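Local coordinates for protein argonaute (Marinitoga piezophila, PDB 5I4A) that cleaves single-stranded DNA or RNA targets that pair with a short guide RNA carrying a 5'-hydroxyl end, and may help defend against mobile genetic elements, at residues I369-D380 / N396-L407; G384-N392 / L631-Y639. All blocks are in the same frame, centred on the assembly; numbering follows the deposited sequence.

Contact 1: residues I369-D380 / N396-L407. With nucleotides of chain B.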
loop_
_atom_site.group_PDB
_atom_site.type_symbol
_atom_site.label_atom_id
_atom_site.label_comp_id
_atom_site.label_asym_id
_atom_site.label_seq_id
_atom_site.Cartn_x
_atom_site.Cartn_y
_atom_site.Cartn_z
ATOM N N ILE A 369 14.403 10.094 -34.166
ATOM C CA ILE A 369 14.087 8.739 -33.727
ATOM C C ILE A 369 12.578 8.588 -33.628
ATOM O O ILE A 369 11.902 9.357 -32.933
ATOM C CB ILE A 369 14.769 8.422 -32.394
ATOM C CG1 ILE A 369 16.253 8.115 -32.617
ATOM C CG2 ILE A 369 14.070 7.252 -31.706
ATOM C CD1 ILE A 369 17.038 7.921 -31.338
ATOM N N GLU A 370 12.045 7.598 -34.326
ATOM C CA GLU A 370 10.633 7.266 -34.282
ATOM C C GLU A 370 10.472 5.856 -33.719
ATOM O O GLU A 370 11.451 5.176 -33.400
ATOM C CB GLU A 370 10.005 7.381 -35.673
ATOM C CG GLU A 370 10.441 8.605 -36.466
ATOM C CD GLU A 370 9.286 9.531 -36.782
ATOM O OE1 GLU A 370 8.272 9.479 -36.056
ATOM O OE2 GLU A 370 9.388 10.307 -37.756
ATOM N N ASP A 371 9.215 5.429 -33.594
ATOM C CA ASP A 371 8.864 4.092 -33.122
ATOM C C ASP A 371 9.353 3.847 -31.699
ATOM O O ASP A 371 9.687 4.791 -30.974
ATOM C CB ASP A 371 9.428 3.023 -34.060
ATOM C CG ASP A 371 9.273 3.392 -35.519
ATOM O OD1 ASP A 371 8.528 4.351 -35.810
ATOM O OD2 ASP A 371 9.896 2.730 -36.374
ATOM N N ASN A 372 9.395 2.578 -31.293
ATOM C CA ASN A 372 9.788 2.193 -29.940
ATOM C C ASN A 372 11.299 2.004 -29.905
ATOM O O ASN A 372 11.828 1.071 -30.516
ATOM C CB ASN A 372 9.075 0.914 -29.515
ATOM C CG ASN A 372 7.583 0.968 -29.771
ATOM O OD1 ASN A 372 6.907 1.909 -29.362
ATOM N ND2 ASN A 372 7.064 -0.041 -30.468
ATOM N N VAL A 373 11.994 2.884 -29.189
ATOM C CA VAL A 373 13.440 2.788 -29.028
ATOM C C VAL A 373 13.756 2.957 -27.551
ATOM O O VAL A 373 13.376 3.965 -26.939
ATOM C CB VAL A 373 14.194 3.834 -29.871
ATOM C CG1 VAL A 373 15.687 3.796 -29.550
ATOM C CG2 VAL A 373 13.967 3.578 -31.352
ATOM N N MET A 374 14.442 1.972 -26.984
ATOM C CA MET A 374 14.819 2.006 -25.580
ATOM C C MET A 374 16.048 2.882 -25.383
ATOM O O MET A 374 17.012 2.810 -26.148
ATOM C CB MET A 374 15.111 0.595 -25.077
ATOM C CG MET A 374 13.986 -0.388 -25.327
ATOM S SD MET A 374 12.521 0.050 -24.384
ATOM C CE MET A 374 11.299 -0.960 -25.197
ATOM N N ALA A 375 16.014 3.707 -24.346
ATOM C CA ALA A 375 17.174 4.488 -23.940
ATOM C C ALA A 375 17.784 3.788 -22.730
ATOM O O ALA A 375 17.290 3.913 -21.607
ATOM C CB ALA A 375 16.790 5.928 -23.632
ATOM N N ILE A 376 18.855 3.034 -22.970
ATOM C CA ILE A 376 19.609 2.383 -21.898
ATOM C C ILE A 376 20.474 3.456 -21.243
ATOM O O ILE A 376 21.522 3.843 -21.771
ATOM C CB ILE A 376 20.445 1.212 -22.421
ATOM C CG1 ILE A 376 19.523 0.124 -22.985
ATOM C CG2 ILE A 376 21.323 0.646 -21.311
ATOM C CD1 ILE A 376 20.227 -0.894 -23.857
ATOM N N VAL A 377 20.032 3.943 -20.092
ATOM C CA VAL A 377 20.656 5.069 -19.412
ATOM C C VAL A 377 21.372 4.523 -18.187
ATOM O O VAL A 377 20.732 3.999 -17.265
ATOM C CB VAL A 377 19.622 6.133 -19.021
ATOM C CG1 VAL A 377 20.297 7.305 -18.325
ATOM C CG2 VAL A 377 18.860 6.588 -20.255
ATOM N N LEU A 378 22.697 4.628 -18.179
ATOM C CA LEU A 378 23.495 4.089 -17.088
ATOM C C LEU A 378 23.553 5.096 -15.946
ATOM O O LEU A 378 24.026 6.225 -16.126
ATOM C CB LEU A 378 24.901 3.738 -17.573
ATOM C CG LEU A 378 25.055 2.435 -18.357
ATOM C CD1 LEU A 378 24.582 2.585 -19.799
ATOM C CD2 LEU A 378 26.501 1.960 -18.303
ATOM N N LEU A 379 23.064 4.688 -14.779
ATOM C CA LEU A 379 23.105 5.504 -13.576
ATOM C C LEU A 379 24.330 5.133 -12.752
ATOM O O LEU A 379 24.624 3.950 -12.562
ATOM C CB LEU A 379 21.838 5.310 -12.740
ATOM C CG LEU A 379 20.482 5.417 -13.444
ATOM C CD1 LEU A 379 19.354 5.103 -12.477
ATOM C CD2 LEU A 379 20.286 6.794 -14.067
ATOM N N ASP A 380 25.043 6.150 -12.265
ATOM C CA ASP A 380 26.221 5.899 -11.441
ATOM C C ASP A 380 25.849 5.313 -10.085
ATOM O O ASP A 380 26.605 4.512 -9.526
ATOM C CB ASP A 380 27.014 7.191 -11.258
ATOM C CG ASP A 380 27.752 7.598 -12.515
ATOM O OD1 ASP A 380 28.450 6.741 -13.096
ATOM O OD2 ASP A 380 27.626 8.771 -12.925
ATOM N N ASN A 396 10.324 11.039 -27.225
ATOM C CA ASN A 396 10.247 10.002 -28.245
ATOM C C ASN A 396 11.077 8.772 -27.900
ATOM O O ASN A 396 11.132 7.836 -28.704
ATOM C CB ASN A 396 10.678 10.565 -29.603
ATOM C CG ASN A 396 12.067 11.171 -29.574
ATOM O OD1 ASN A 396 12.501 11.715 -28.559
ATOM N ND2 ASN A 396 12.774 11.080 -30.696
ATOM N N LEU A 397 11.710 8.742 -26.731
ATOM C CA LEU A 397 12.488 7.598 -26.282
ATOM C C LEU A 397 11.833 6.958 -25.066
ATOM O O LEU A 397 11.226 7.638 -24.235
ATOM C CB LEU A 397 13.922 8.007 -25.929
ATOM C CG LEU A 397 14.753 8.660 -27.036
ATOM C CD1 LEU A 397 16.093 9.117 -26.488
ATOM C CD2 LEU A 397 14.947 7.699 -28.195
ATOM N N ILE A 398 11.969 5.638 -24.971
ATOM C CA ILE A 398 11.454 4.872 -23.842
ATOM C C ILE A 398 12.583 4.785 -22.819
ATOM O O ILE A 398 13.540 4.027 -22.992
ATOM C CB ILE A 398 10.969 3.485 -24.272
ATOM C CG1 ILE A 398 9.877 3.610 -25.338
ATOM C CG2 ILE A 398 10.447 2.704 -23.071
ATOM C CD1 ILE A 398 9.421 2.281 -25.908
ATOM N N LEU A 399 12.465 5.565 -21.750
ATOM C CA LEU A 399 13.524 5.667 -20.755
ATOM C C LEU A 399 13.673 4.348 -20.004
ATOM O O LEU A 399 12.714 3.856 -19.397
ATOM C CB LEU A 399 13.212 6.815 -19.795
ATOM C CG LEU A 399 14.192 7.141 -18.670
ATOM C CD1 LEU A 399 15.593 7.256 -19.214
ATOM C CD2 LEU A 399 13.780 8.433 -17.989
ATOM N N GLN A 400 14.876 3.772 -20.046
ATOM C CA GLN A 400 15.163 2.480 -19.422
ATOM C C GLN A 400 16.458 2.577 -18.627
ATOM O O GLN A 400 17.508 2.088 -19.066
ATOM C CB GLN A 400 15.245 1.366 -20.468
ATOM C CG GLN A 400 13.916 1.029 -21.142
ATOM C CD GLN A 400 12.940 0.329 -20.206
ATOM O OE1 GLN A 400 13.290 -0.028 -19.082
ATOM N NE2 GLN A 400 11.712 0.130 -20.672
ATOM N N PRO A 401 16.417 3.177 -17.440
ATOM C CA PRO A 401 17.642 3.331 -16.649
ATOM C C PRO A 401 18.069 2.016 -16.014
ATOM O O PRO A 401 17.261 1.120 -15.767
ATOM C CB PRO A 401 17.258 4.362 -15.580
ATOM C CG PRO A 401 15.873 4.869 -15.970
ATOM C CD PRO A 401 15.252 3.774 -16.771
ATOM N N ILE A 402 19.370 1.915 -15.745
ATOM C CA ILE A 402 19.926 0.748 -15.066
ATOM C C ILE A 402 21.184 1.173 -14.320
ATOM O O ILE A 402 21.967 1.991 -14.811
ATOM C CB ILE A 402 20.206 -0.409 -16.053
ATOM C CG1 ILE A 402 20.756 -1.630 -15.307
ATOM C CG2 ILE A 402 21.156 0.035 -17.162
ATOM C CD1 ILE A 402 20.836 -2.885 -16.146
ATOM N N LEU A 403 21.362 0.623 -13.122
ATOM C CA LEU A 403 22.519 0.955 -12.304
ATOM C C LEU A 403 23.801 0.438 -12.945
ATOM O O LEU A 403 23.868 -0.710 -13.397
ATOM C CB LEU A 403 22.351 0.376 -10.899
ATOM C CG LEU A 403 21.176 0.951 -10.107
ATOM C CD1 LEU A 403 21.045 0.268 -8.754
ATOM C CD2 LEU A 403 21.345 2.452 -9.938
ATOM N N LYS A 404 24.821 1.300 -12.982
ATOM C CA LYS A 404 26.119 0.917 -13.534
ATOM C C LYS A 404 26.661 -0.340 -12.866
ATOM O O LYS A 404 27.236 -1.207 -13.535
ATOM C CB LYS A 404 27.107 2.079 -13.391
ATOM C CG LYS A 404 28.515 1.676 -12.958
ATOM C CD LYS A 404 29.425 2.890 -12.779
ATOM C CE LYS A 404 29.118 3.647 -11.492
ATOM N NZ LYS A 404 29.905 4.910 -11.389
ATOM N N GLU A 405 26.468 -0.468 -11.548
ATOM C CA GLU A 405 26.997 -1.629 -10.836
ATOM C C GLU A 405 26.340 -2.924 -11.291
ATOM O O GLU A 405 26.981 -3.979 -11.280
ATOM C CB GLU A 405 26.829 -1.463 -9.323
ATOM C CG GLU A 405 25.526 -0.825 -8.877
ATOM C CD GLU A 405 25.642 0.676 -8.742
ATOM O OE1 GLU A 405 25.910 1.351 -9.761
ATOM O OE2 GLU A 405 25.484 1.178 -7.609
ATOM N N LYS A 406 25.068 -2.871 -11.685
ATOM C CA LYS A 406 24.399 -4.077 -12.155
ATOM C C LYS A 406 24.796 -4.444 -13.577
ATOM O O LYS A 406 24.645 -5.607 -13.967
ATOM C CB LYS A 406 22.883 -3.914 -12.044
ATOM C CG LYS A 406 22.413 -3.766 -10.605
ATOM C CD LYS A 406 20.904 -3.615 -10.505
ATOM C CE LYS A 406 20.474 -3.425 -9.057
ATOM N NZ LYS A 406 18.995 -3.489 -8.893
ATOM N N LEU A 407 25.302 -3.488 -14.358
ATOM C CA LEU A 407 25.932 -3.835 -15.626
ATOM C C LEU A 407 27.357 -4.331 -15.427
ATOM O O LEU A 407 27.862 -5.093 -16.256
ATOM C CB LEU A 407 25.928 -2.638 -16.579
ATOM C CG LEU A 407 24.642 -2.416 -17.377
ATOM C CD1 LEU A 407 24.874 -1.434 -18.515
ATOM C CD2 LEU A 407 24.116 -3.739 -17.906
ATOM P P A B 2 18.259 -0.875 -11.576
ATOM O OP1 A B 2 18.138 -1.179 -10.131
ATOM O OP2 A B 2 19.562 -1.057 -12.261
ATOM O "O5'" A B 2 17.171 -1.765 -12.323
ATOM C "C5'" A B 2 16.944 -1.647 -13.720
ATOM C "C4'" A B 2 16.074 -2.772 -14.212
ATOM O "O4'" A B 2 16.823 -4.015 -14.146
ATOM C "C3'" A B 2 14.831 -3.039 -13.377
ATOM O "O3'" A B 2 13.744 -2.192 -13.707
ATOM C "C2'" A B 2 14.569 -4.516 -13.626
ATOM O "O2'" A B 2 13.961 -4.719 -14.892
ATOM C "C1'" A B 2 15.995 -5.057 -13.682
ATOM N N9 A B 2 16.478 -5.452 -12.346
ATOM C C8 A B 2 17.383 -4.790 -11.555
ATOM N N7 A B 2 17.622 -5.381 -10.408
ATOM C C5 A B 2 16.812 -6.511 -10.450
ATOM C C6 A B 2 16.598 -7.558 -9.538
ATOM N N6 A B 2 17.209 -7.644 -8.351
ATOM N N1 A B 2 15.720 -8.524 -9.888
ATOM C C2 A B 2 15.109 -8.441 -11.074
ATOM N N3 A B 2 15.231 -7.502 -12.012
ATOM C C4 A B 2 16.106 -6.561 -11.635
ATOM O "O5'" U B 1 13.574 1.672 -11.819
ATOM C "C5'" U B 1 14.443 1.816 -12.938
ATOM C "C4'" U B 1 15.882 1.994 -12.514
ATOM O "O4'" U B 1 16.042 3.301 -11.903
ATOM C "C3'" U B 1 16.400 0.974 -11.502
ATOM O "O3'" U B 1 17.754 0.633 -11.800
ATOM C "C2'" U B 1 16.335 1.727 -10.176
ATOM O "O2'" U B 1 17.280 1.300 -9.217
ATOM C "C1'" U B 1 16.595 3.169 -10.608
ATOM N N1 U B 1 15.931 4.150 -9.740
ATOM C C2 U B 1 16.675 5.136 -9.120
ATOM O O2 U B 1 17.883 5.246 -9.259
ATOM N N3 U B 1 15.947 5.995 -8.329
ATOM C C4 U B 1 14.581 5.959 -8.102
ATOM O O4 U B 1 14.060 6.796 -7.366
ATOM C C5 U B 1 13.889 4.908 -8.778
ATOM C C6 U B 1 14.573 4.063 -9.551
HETATM O O HOH W 1 10.454 5.372 -28.395
#

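Contact 2: residues G384-N392 / L631-Y639. With nucleotides of chain B.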
loop_
_atom_site.group_PDB
_atom_site.type_symbol
_atom_site.label_atom_id
_atom_site.label_comp_id
_atom_site.label_asym_id
_atom_site.label_seq_id
_atom_site.Cartn_x
_atom_site.Cartn_y
_atom_site.Cartn_z
ATOM N N GLY A 384 18.161 9.578 -5.653
ATOM C CA GLY A 384 17.104 9.878 -4.702
ATOM C C GLY A 384 15.932 10.605 -5.334
ATOM O O GLY A 384 14.776 10.355 -4.987
ATOM N N ASN A 385 16.211 11.513 -6.267
ATOM C CA ASN A 385 15.176 12.262 -6.977
ATOM C C ASN A 385 15.374 12.045 -8.475
ATOM O O ASN A 385 16.132 12.766 -9.124
ATOM C CB ASN A 385 15.210 13.742 -6.619
ATOM C CG ASN A 385 14.141 14.538 -7.343
ATOM O OD1 ASN A 385 13.169 13.976 -7.850
ATOM N ND2 ASN A 385 14.314 15.852 -7.394
ATOM N N ILE A 386 14.666 11.054 -9.026
ATOM C CA ILE A 386 14.800 10.724 -10.440
ATOM C C ILE A 386 13.796 11.466 -11.313
ATOM O O ILE A 386 13.825 11.312 -12.543
ATOM C CB ILE A 386 14.676 9.198 -10.640
ATOM C CG1 ILE A 386 15.462 8.756 -11.879
ATOM C CG2 ILE A 386 13.212 8.787 -10.734
ATOM C CD1 ILE A 386 15.821 7.289 -11.886
ATOM N N ASP A 387 12.913 12.272 -10.719
ATOM C CA ASP A 387 11.946 13.045 -11.498
ATOM C C ASP A 387 12.581 13.892 -12.594
ATOM O O ASP A 387 12.074 13.864 -13.728
ATOM C CB ASP A 387 11.103 13.918 -10.557
ATOM C CG ASP A 387 9.980 13.147 -9.891
ATOM O OD1 ASP A 387 9.426 12.224 -10.528
ATOM O OD2 ASP A 387 9.647 13.467 -8.732
ATOM N N PRO A 388 13.659 14.654 -12.349
ATOM C CA PRO A 388 14.247 15.437 -13.452
ATOM C C PRO A 388 14.653 14.598 -14.651
ATOM O O PRO A 388 14.425 15.012 -15.795
ATOM C CB PRO A 388 15.461 16.105 -12.792
ATOM C CG PRO A 388 15.118 16.179 -11.355
ATOM C CD PRO A 388 14.332 14.939 -11.066
ATOM N N LEU A 389 15.243 13.423 -14.421
ATOM C CA LEU A 389 15.659 12.570 -15.529
ATOM C C LEU A 389 14.474 12.218 -16.422
ATOM O O LEU A 389 14.548 12.342 -17.649
ATOM C CB LEU A 389 16.327 11.305 -14.987
ATOM C CG LEU A 389 16.735 10.244 -16.011
ATOM C CD1 LEU A 389 17.713 10.820 -17.022
ATOM C CD2 LEU A 389 17.333 9.034 -15.311
ATOM N N VAL A 390 13.365 11.785 -15.816
ATOM C CA VAL A 390 12.160 11.494 -16.587
ATOM C C VAL A 390 11.605 12.766 -17.215
ATOM O O VAL A 390 11.194 12.776 -18.382
ATOM C CB VAL A 390 11.115 10.812 -15.685
ATOM C CG1 VAL A 390 9.889 10.403 -16.493
ATOM C CG2 VAL A 390 11.725 9.624 -14.966
ATOM N N ARG A 391 11.599 13.860 -16.451
ATOM C CA ARG A 391 10.966 15.100 -16.889
ATOM C C ARG A 391 11.689 15.714 -18.083
ATOM O O ARG A 391 11.048 16.243 -18.999
ATOM C CB ARG A 391 10.924 16.071 -15.710
ATOM C CG ARG A 391 10.392 17.467 -15.965
ATOM C CD ARG A 391 10.108 18.109 -14.611
ATOM N NE ARG A 391 10.114 19.566 -14.624
ATOM C CZ ARG A 391 9.779 20.316 -13.578
ATOM N NH1 ARG A 391 9.404 19.743 -12.441
ATOM N NH2 ARG A 391 9.814 21.639 -13.668
ATOM N N ASN A 392 13.019 15.646 -18.099
ATOM C CA ASN A 392 13.817 16.311 -19.121
ATOM C C ASN A 392 14.193 15.402 -20.282
ATOM O O ASN A 392 14.707 15.894 -21.293
ATOM C CB ASN A 392 15.090 16.884 -18.496
ATOM C CG ASN A 392 14.796 17.783 -17.318
ATOM O OD1 ASN A 392 13.800 18.506 -17.313
ATOM N ND2 ASN A 392 15.654 17.734 -16.305
ATOM N N LEU A 631 1.503 8.605 -6.840
ATOM C CA LEU A 631 2.570 8.755 -5.860
ATOM C C LEU A 631 3.628 9.773 -6.290
ATOM O O LEU A 631 4.232 10.422 -5.427
ATOM C CB LEU A 631 3.206 7.387 -5.594
ATOM C CG LEU A 631 3.774 7.109 -4.201
ATOM C CD1 LEU A 631 3.691 5.627 -3.887
ATOM C CD2 LEU A 631 5.212 7.587 -4.103
ATOM N N THR A 632 3.868 9.935 -7.593
ATOM C CA THR A 632 4.932 10.803 -8.081
ATOM C C THR A 632 4.458 11.575 -9.306
ATOM O O THR A 632 3.455 11.233 -9.938
ATOM C CB THR A 632 6.204 10.015 -8.441
ATOM O OG1 THR A 632 5.891 9.038 -9.442
ATOM C CG2 THR A 632 6.783 9.312 -7.216
ATOM N N ASP A 633 5.217 12.621 -9.643
ATOM C CA ASP A 633 4.916 13.448 -10.806
ATOM C C ASP A 633 5.424 12.821 -12.100
ATOM O O ASP A 633 4.759 12.908 -13.139
ATOM C CB ASP A 633 5.528 14.833 -10.617
ATOM C CG ASP A 633 4.823 15.641 -9.552
ATOM O OD1 ASP A 633 3.571 15.682 -9.552
ATOM O OD2 ASP A 633 5.527 16.235 -8.713
ATOM N N TYR A 634 6.604 12.200 -12.059
ATOM C CA TYR A 634 7.208 11.607 -13.251
ATOM C C TYR A 634 7.802 10.227 -13.032
ATOM O O TYR A 634 7.902 9.466 -14.002
ATOM C CB TYR A 634 8.309 12.518 -13.807
ATOM C CG TYR A 634 7.830 13.869 -14.273
ATOM C CD1 TYR A 634 7.405 14.062 -15.580
ATOM C CD2 TYR A 634 7.817 14.959 -13.410
ATOM C CE1 TYR A 634 6.973 15.297 -16.014
ATOM C CE2 TYR A 634 7.384 16.199 -13.834
ATOM C CZ TYR A 634 6.967 16.363 -15.138
ATOM O OH TYR A 634 6.538 17.598 -15.563
ATOM N N GLU A 635 8.197 9.871 -11.807
ATOM C CA GLU A 635 8.913 8.624 -11.573
ATOM C C GLU A 635 8.107 7.410 -12.017
ATOM O O GLU A 635 8.687 6.413 -12.463
ATOM C CB GLU A 635 9.275 8.513 -10.093
ATOM C CG GLU A 635 10.045 7.263 -9.716
ATOM C CD GLU A 635 10.214 7.129 -8.216
ATOM O OE1 GLU A 635 10.181 5.988 -7.709
ATOM O OE2 GLU A 635 10.372 8.170 -7.544
ATOM N N TRP A 636 6.777 7.477 -11.923
ATOM C CA TRP A 636 5.947 6.329 -12.275
ATOM C C TRP A 636 6.092 5.938 -13.739
ATOM O O TRP A 636 5.778 4.797 -14.095
ATOM C CB TRP A 636 4.478 6.616 -11.955
ATOM C CG TRP A 636 3.874 7.740 -12.751
ATOM C CD1 TRP A 636 3.706 9.034 -12.348
ATOM C CD2 TRP A 636 3.345 7.666 -14.084
ATOM N NE1 TRP A 636 3.109 9.770 -13.345
ATOM C CE2 TRP A 636 2.875 8.952 -14.420
ATOM C CE3 TRP A 636 3.220 6.637 -15.024
ATOM C CZ2 TRP A 636 2.297 9.237 -15.655
ATOM C CZ3 TRP A 636 2.645 6.922 -16.250
ATOM C CH2 TRP A 636 2.190 8.211 -16.553
ATOM N N LYS A 637 6.553 6.856 -14.593
ATOM C CA LYS A 637 6.761 6.528 -15.998
ATOM C C LYS A 637 7.842 5.474 -16.186
ATOM O O LYS A 637 7.902 4.846 -17.248
ATOM C CB LYS A 637 7.121 7.787 -16.790
ATOM C CG LYS A 637 5.934 8.618 -17.260
ATOM C CD LYS A 637 6.381 9.643 -18.299
ATOM C CE LYS A 637 5.211 10.171 -19.120
ATOM N NZ LYS A 637 4.409 11.191 -18.390
ATOM N N LEU A 638 8.699 5.274 -15.184
ATOM C CA LEU A 638 9.721 4.237 -15.249
ATOM C C LEU A 638 9.155 2.842 -15.036
ATOM O O LEU A 638 9.810 1.861 -15.398
ATOM C CB LEU A 638 10.802 4.496 -14.198
ATOM C CG LEU A 638 11.500 5.852 -14.238
ATOM C CD1 LEU A 638 12.495 5.970 -13.093
ATOM C CD2 LEU A 638 12.185 6.054 -15.580
ATOM N N TYR A 639 7.966 2.732 -14.451
ATOM C CA TYR A 639 7.397 1.443 -14.091
ATOM C C TYR A 639 6.147 1.092 -14.875
ATOM O O TYR A 639 5.894 -0.093 -15.117
ATOM C CB TYR A 639 7.058 1.414 -12.593
ATOM C CG TYR A 639 8.079 2.099 -11.710
ATOM C CD1 TYR A 639 9.403 1.677 -11.686
ATOM C CD2 TYR A 639 7.713 3.153 -10.877
ATOM C CE1 TYR A 639 10.337 2.294 -10.873
ATOM C CE2 TYR A 639 8.641 3.778 -10.061
ATOM C CZ TYR A 639 9.954 3.341 -10.064
ATOM O OH TYR A 639 10.882 3.954 -9.254
ATOM O "O5'" U B 1 13.574 1.672 -11.819
ATOM C "C5'" U B 1 14.443 1.816 -12.938
ATOM C "C4'" U B 1 15.882 1.994 -12.514
ATOM O "O4'" U B 1 16.042 3.301 -11.903
ATOM C "C3'" U B 1 16.400 0.974 -11.502
ATOM O "O3'" U B 1 17.754 0.633 -11.800
ATOM C "C2'" U B 1 16.335 1.727 -10.176
ATOM O "O2'" U B 1 17.280 1.300 -9.217
ATOM C "C1'" U B 1 16.595 3.169 -10.608
ATOM N N1 U B 1 15.931 4.150 -9.740
ATOM C C2 U B 1 16.675 5.136 -9.120
ATOM O O2 U B 1 17.883 5.246 -9.259
ATOM N N3 U B 1 15.947 5.995 -8.329
ATOM C C4 U B 1 14.581 5.959 -8.102
ATOM O O4 U B 1 14.060 6.796 -7.366
ATOM C C5 U B 1 13.889 4.908 -8.778
ATOM C C6 U B 1 14.573 4.063 -9.551
HETATM O O HOH W 2 6.800 13.521 -7.489
#

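Contact 1: residues I369-D380 / N396-L407
Strands 374-379 and 398-403 are the two parallel strands of a beta-alpha-beta unit in the Mid domain, and the carboxyl end of the second strand opens onto the 5' end of the guide RNA. Across the pair, backbone bonds alternate from Ile398 N to Val373 O at one end to Lys404 N on Leu379 O (2.7 Å) at the other. Pro401 suits its place because the inter-strand bonds here use the N-H groups of Gln400 and Ile402, and residue 401 needs none toward strand 374-379. Its CA-H also approaches Val377 O (3.2 Å), which Ile402 N already bonds, and its CB packs on Leu379 CD1.

On the face of Ala375 and Val377, Leu399 swings CG anti to its backbone N (chi1 -179°), which brings CD1 tightly against Val377 CG2 at 3.5 Å. The other face carries Met374, whose chain bends at chi2 (-66°), so that SD crosses Ile398 at a slant, touching CG2, and runs beside Gln400 CG.

An amide bond closes one end, Asn396 ND2 to Ile369 O at 3.0 Å; ND2 also bonds Ile366 O. A salt bridge closes the other, Lys404 NZ to Asp380 OD1 (2.9 Å), while Ser303 and Gln307 hold the same carboxylate. Leu403, at the N-cap of helix 404-409, gives an almost straight hydrogen bond (178°) from N to OP2 of A2 of chain B, 2.6 Å away, so the phosphate lies at the helix start. The extended Lys406 hydrogen-bonds OP1 and N7 of that nucleotide through NZ, each at 2.8 Å.

Strand 295-302 flanks strand 374-379 on its other edge; helix 412-424 covers Ile376 and Ile402, and helix 387-392 packs on Leu379 and Leu399.

Contact 2: residues G384-N392 / L631-Y639
Asp387 OD1, in the first turn of helix 387-392, faces two successive backbone nitrogens of the PIWI-domain segment: it accepts a weak hydrogen bond from Tyr634 N (3.2 Å) and lies 2.9 Å from Glu635 N. The other carboxylate oxygen, OD2, takes a hydrogen bond from a water that in turn accepts from Asp633 N. A short carboxylate suits this place, since OD1 can lie against the backbone N-H groups of the segment while OD2 takes the water.

One turn on, Arg391 uses its aliphatic part. Its CB sits over the centre of the Tyr634 ring, 3.8 Å from the centroid and 1° off the normal, a CH-pi contact. With CG anti to the backbone N (chi1 176°) and the chain extended to NE, CD passes on along the ring to 3.4 Å from Tyr634 CE2.

Branched side chains fill the more buried side. Ile386 CG2 meets Leu638 CD1 tip to tip at 3.7 Å and also touches Glu635 CG, while Val390 divides its methyls, CG1 against Tyr634 CB and CG2 against Leu638 CD2. Glu635 OE1 accepts a 2.6 Å hydrogen bond from Tyr639 OH beside the U1 base of chain B, and Ile386 CD1 packs on that base.

The contact thus joins a Mid-domain helix to the turn after PIWI helix 621-631; Leu638 reaches on to Leu399 and Pro401 of strand 398-403, and Lys479 pairs with Asp633.

Overall arrangement
The two contacts interlock along the chain: helix 387-392 of contact 2 is the crossover between the parallel strands of contact 1. Their centres lie about 14 Å apart, yet they share a hydrophobic seam in which Leu399 CD2 touches both Val390 CA and Leu638 CD2 at 3.7 Å, so the Mid strand, the crossover helix and the PIWI segment meet in one apolar patch. Both border the first guide nucleotides: contact 1 holds the phosphate of A2 of chain B, contact 2 lines the base of U1 of chain B. The probable metal site is farther off, with the Thr632 side chain about 10 Å from that of Asn627.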